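Local coordinates for protein MtN3/saliva family (PDB 4RNG) that probably carries sugars across the membrane as a SemiSWEET, a bacterial homologue of the SWEET transporters that pairs two small helical subunits, at residues C[20-24]-C[72-77]. Numbering follows the deposited sequence.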
ATOM      1  N   THR C  20       4.088   4.680  -4.125  1.00 17.58           N
ATOM      2  CA  THR C  20       3.579   5.964  -3.656  1.00 17.26           C
ATOM      3  C   THR C  20       2.631   6.580  -4.712  1.00 22.13           C
ATOM      4  O   THR C  20       1.509   7.017  -4.408  1.00 18.46           O
ATOM      5  CB  THR C  20       4.739   6.946  -3.342  1.00 20.62           C
ATOM      6  OG1 THR C  20       5.544   6.441  -2.261  1.00 20.83           O
ATOM      7  CG2 THR C  20       4.189   8.260  -2.936  1.00 19.96           C
ATOM      8  N   SER C  21       3.070   6.580  -5.961  1.00 17.88           N
ATOM      9  CA  SER C  21       2.311   7.231  -7.014  1.00 18.19           C
ATOM     10  C   SER C  21       1.057   6.444  -7.337  1.00 21.56           C
ATOM     11  O   SER C  21       0.131   6.973  -7.944  1.00 21.85           O
ATOM     12  CB  SER C  21       3.177   7.435  -8.255  1.00 22.21           C
ATOM     13  OG  SER C  21       2.552   6.879  -9.395  1.00 35.88           O
ATOM     14  N   ALA C  22       1.021   5.178  -6.924  1.00 26.10           N
ATOM     15  CA  ALA C  22      -0.152   4.336  -7.152  1.00 27.76           C
ATOM     16  C   ALA C  22      -1.385   4.906  -6.467  1.00 24.51           C
ATOM     17  O   ALA C  22      -2.502   4.666  -6.899  1.00 26.30           O
ATOM     18  CB  ALA C  22       0.110   2.897  -6.657  1.00 18.91           C
ATOM     19  N   LEU C  23      -1.160   5.640  -5.381  1.00 29.11           N
ATOM     20  CA  LEU C  23      -2.214   6.261  -4.583  1.00 20.46           C
ATOM     21  C   LEU C  23      -2.851   7.444  -5.274  1.00 23.12           C
ATOM     22  O   LEU C  23      -3.990   7.800  -4.986  1.00 32.85           O
ATOM     23  CB  LEU C  23      -1.647   6.689  -3.236  1.00 21.72           C
ATOM     24  CG  LEU C  23      -1.280   5.486  -2.372  1.00 20.00           C
ATOM     25  CD1 LEU C  23      -0.294   5.829  -1.261  1.00 16.90           C
ATOM     26  CD2 LEU C  23      -2.562   4.949  -1.798  1.00 17.49           C
ATOM     27  N   ILE C  24      -2.106   8.065  -6.179  1.00 24.85           N
ATOM     28  CA  ILE C  24      -2.605   9.239  -6.881  1.00 28.12           C
ATOM     29  C   ILE C  24      -3.909   8.937  -7.669  1.00 25.82           C
ATOM     30  O   ILE C  24      -4.892   9.660  -7.495  1.00 25.16           O
ATOM     31  CB  ILE C  24      -1.510   9.829  -7.813  1.00 18.76           C
ATOM     32  CG1 ILE C  24      -0.382  10.435  -6.973  1.00 19.28           C
ATOM     33  CG2 ILE C  24      -2.090  10.881  -8.727  1.00 24.73           C
ATOM     34  CD1 ILE C  24       0.869  10.823  -7.763  1.00 18.33           C
ATOM     35  N   ILE C  72       5.903   9.928   2.105  1.00 16.96           N
ATOM     36  CA  ILE C  72       5.091  10.479   1.052  1.00 15.83           C
ATOM     37  C   ILE C  72       3.784   9.703   0.860  1.00 25.64           C
ATOM     38  O   ILE C  72       2.745  10.314   0.604  1.00 27.92           O
ATOM     39  CB  ILE C  72       5.900  10.549  -0.249  1.00 25.31           C
ATOM     40  CG1 ILE C  72       7.188  11.338  -0.006  1.00 22.54           C
ATOM     41  CG2 ILE C  72       5.087  11.189  -1.366  1.00 16.28           C
ATOM     42  CD1 ILE C  72       8.186  11.144  -1.086  1.00 28.07           C
ATOM     43  N   SER C  73       3.808   8.372   0.946  1.00 23.99           N
ATOM     44  CA  SER C  73       2.537   7.622   0.875  1.00 19.68           C
ATOM     45  C   SER C  73       1.572   8.068   1.976  1.00 18.81           C
ATOM     46  O   SER C  73       0.375   8.172   1.756  1.00 17.42           O
ATOM     47  CB  SER C  73       2.755   6.112   0.956  1.00 16.18           C
ATOM     48  OG  SER C  73       3.486   5.651  -0.153  1.00 22.46           O
ATOM     49  N   LEU C  74       2.120   8.322   3.161  1.00 15.59           N
ATOM     50  CA  LEU C  74       1.341   8.773   4.309  1.00 18.02           C
ATOM     51  C   LEU C  74       0.592  10.081   4.019  1.00 15.46           C
ATOM     52  O   LEU C  74      -0.556  10.243   4.413  1.00 22.67           O
ATOM     53  CB  LEU C  74       2.265   8.938   5.520  1.00 22.31           C
ATOM     54  CG  LEU C  74       1.591   9.127   6.869  1.00 24.57           C
ATOM     55  CD1 LEU C  74       0.602   7.991   7.088  1.00 22.88           C
ATOM     56  CD2 LEU C  74       2.628   9.192   7.992  1.00 15.02           C
ATOM     57  N   ILE C  75       1.255  11.026   3.361  1.00 15.46           N
ATOM     58  CA  ILE C  75       0.602  12.244   2.923  1.00 15.56           C
ATOM     59  C   ILE C  75      -0.532  11.947   1.972  1.00 19.29           C
ATOM     60  O   ILE C  75      -1.637  12.462   2.125  1.00 24.83           O
ATOM     61  CB  ILE C  75       1.582  13.208   2.250  1.00 26.21           C
ATOM     62  CG1 ILE C  75       2.516  13.821   3.302  1.00 21.18           C
ATOM     63  CG2 ILE C  75       0.821  14.339   1.577  1.00 15.81           C
ATOM     64  CD1 ILE C  75       3.973  13.707   2.992  1.00 27.82           C
ATOM     65  N   LEU C  76      -0.255  11.104   0.987  1.00 19.43           N
ATOM     66  CA  LEU C  76      -1.248  10.791  -0.026  1.00 21.44           C
ATOM     67  C   LEU C  76      -2.415   9.998   0.572  1.00 21.59           C
ATOM     68  O   LEU C  76      -3.581  10.233   0.241  1.00 16.75           O
ATOM     69  CB  LEU C  76      -0.584  10.023  -1.178  1.00 18.64           C
ATOM     70  CG  LEU C  76       0.478  10.807  -1.964  1.00 20.13           C
ATOM     71  CD1 LEU C  76       1.149   9.918  -2.983  1.00 16.84           C
ATOM     72  CD2 LEU C  76      -0.090  12.064  -2.636  1.00 18.13           C
ATOM     73  N   ILE C  77      -2.098   9.092   1.495  1.00 20.66           N
ATOM     74  CA  ILE C  77      -3.128   8.285   2.138  1.00 24.82           C
ATOM     75  C   ILE C  77      -4.027   9.156   2.977  1.00 30.28           C
ATOM     76  O   ILE C  77      -5.248   8.996   2.964  1.00 31.90           O
ATOM     77  CB  ILE C  77      -2.532   7.171   2.987  1.00 16.17           C
ATOM     78  CG1 ILE C  77      -2.245   5.975   2.089  1.00 16.41           C
ATOM     79  CG2 ILE C  77      -3.497   6.722   4.061  1.00 16.20           C
ATOM     80  CD1 ILE C  77      -1.642   4.811   2.823  1.00 18.18           C
TER
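Thr20 meets Ser73 where the two backbones draw closest, CA to CA 4.9 Å, and one turn further on Leu23 faces Leu76 with the CA atoms 6.5 Å apart. The segments run in the same general direction, and the contact joins the first and third predicted transmembrane helices of the three-helix bundle of the SemiSWEET (MtN3, PQ-loop) fold. The close approach at a threonine and a serine falls near the junction of helices 7-21 and 23-33; Leu23 N still bonds back to Thr20 O, three residues earlier.

The hydroxyls of Thr20 and Ser73 lie side by side, OG1 to OG 3.1 Å. Thr20 OG1 is hydrogen-bonded to Gly16 O in its own helix and more weakly to Ala69 O, the carbonyl that also takes the hydrogen bond of Ser73 OG. With OG1 turned back beside its backbone N (chi1 -64°), Thr20 sends its methyl the other way, and CG2 presses on Ile72 CG2 at 3.4 Å. Leu76 enters at about a right angle to Thr20, its CD1 touching both that methyl and Thr20 O (3.3 Å to the oxygen), while Ile24 CG1 borders it more loosely.

Leu23 fills the next level, its CB against Leu76 CB at 4.1 Å. Helix 41-60 adds Phe44 against Leu23 and Ile51 against Ser73; Met43 of the second subunit also packs on Leu23. Both methyls of Leu23 abut Ile77 CG1, CD1 at 3.9 Å and CD2 at 4.0 Å, while CD1 also rests on Ser73 CB.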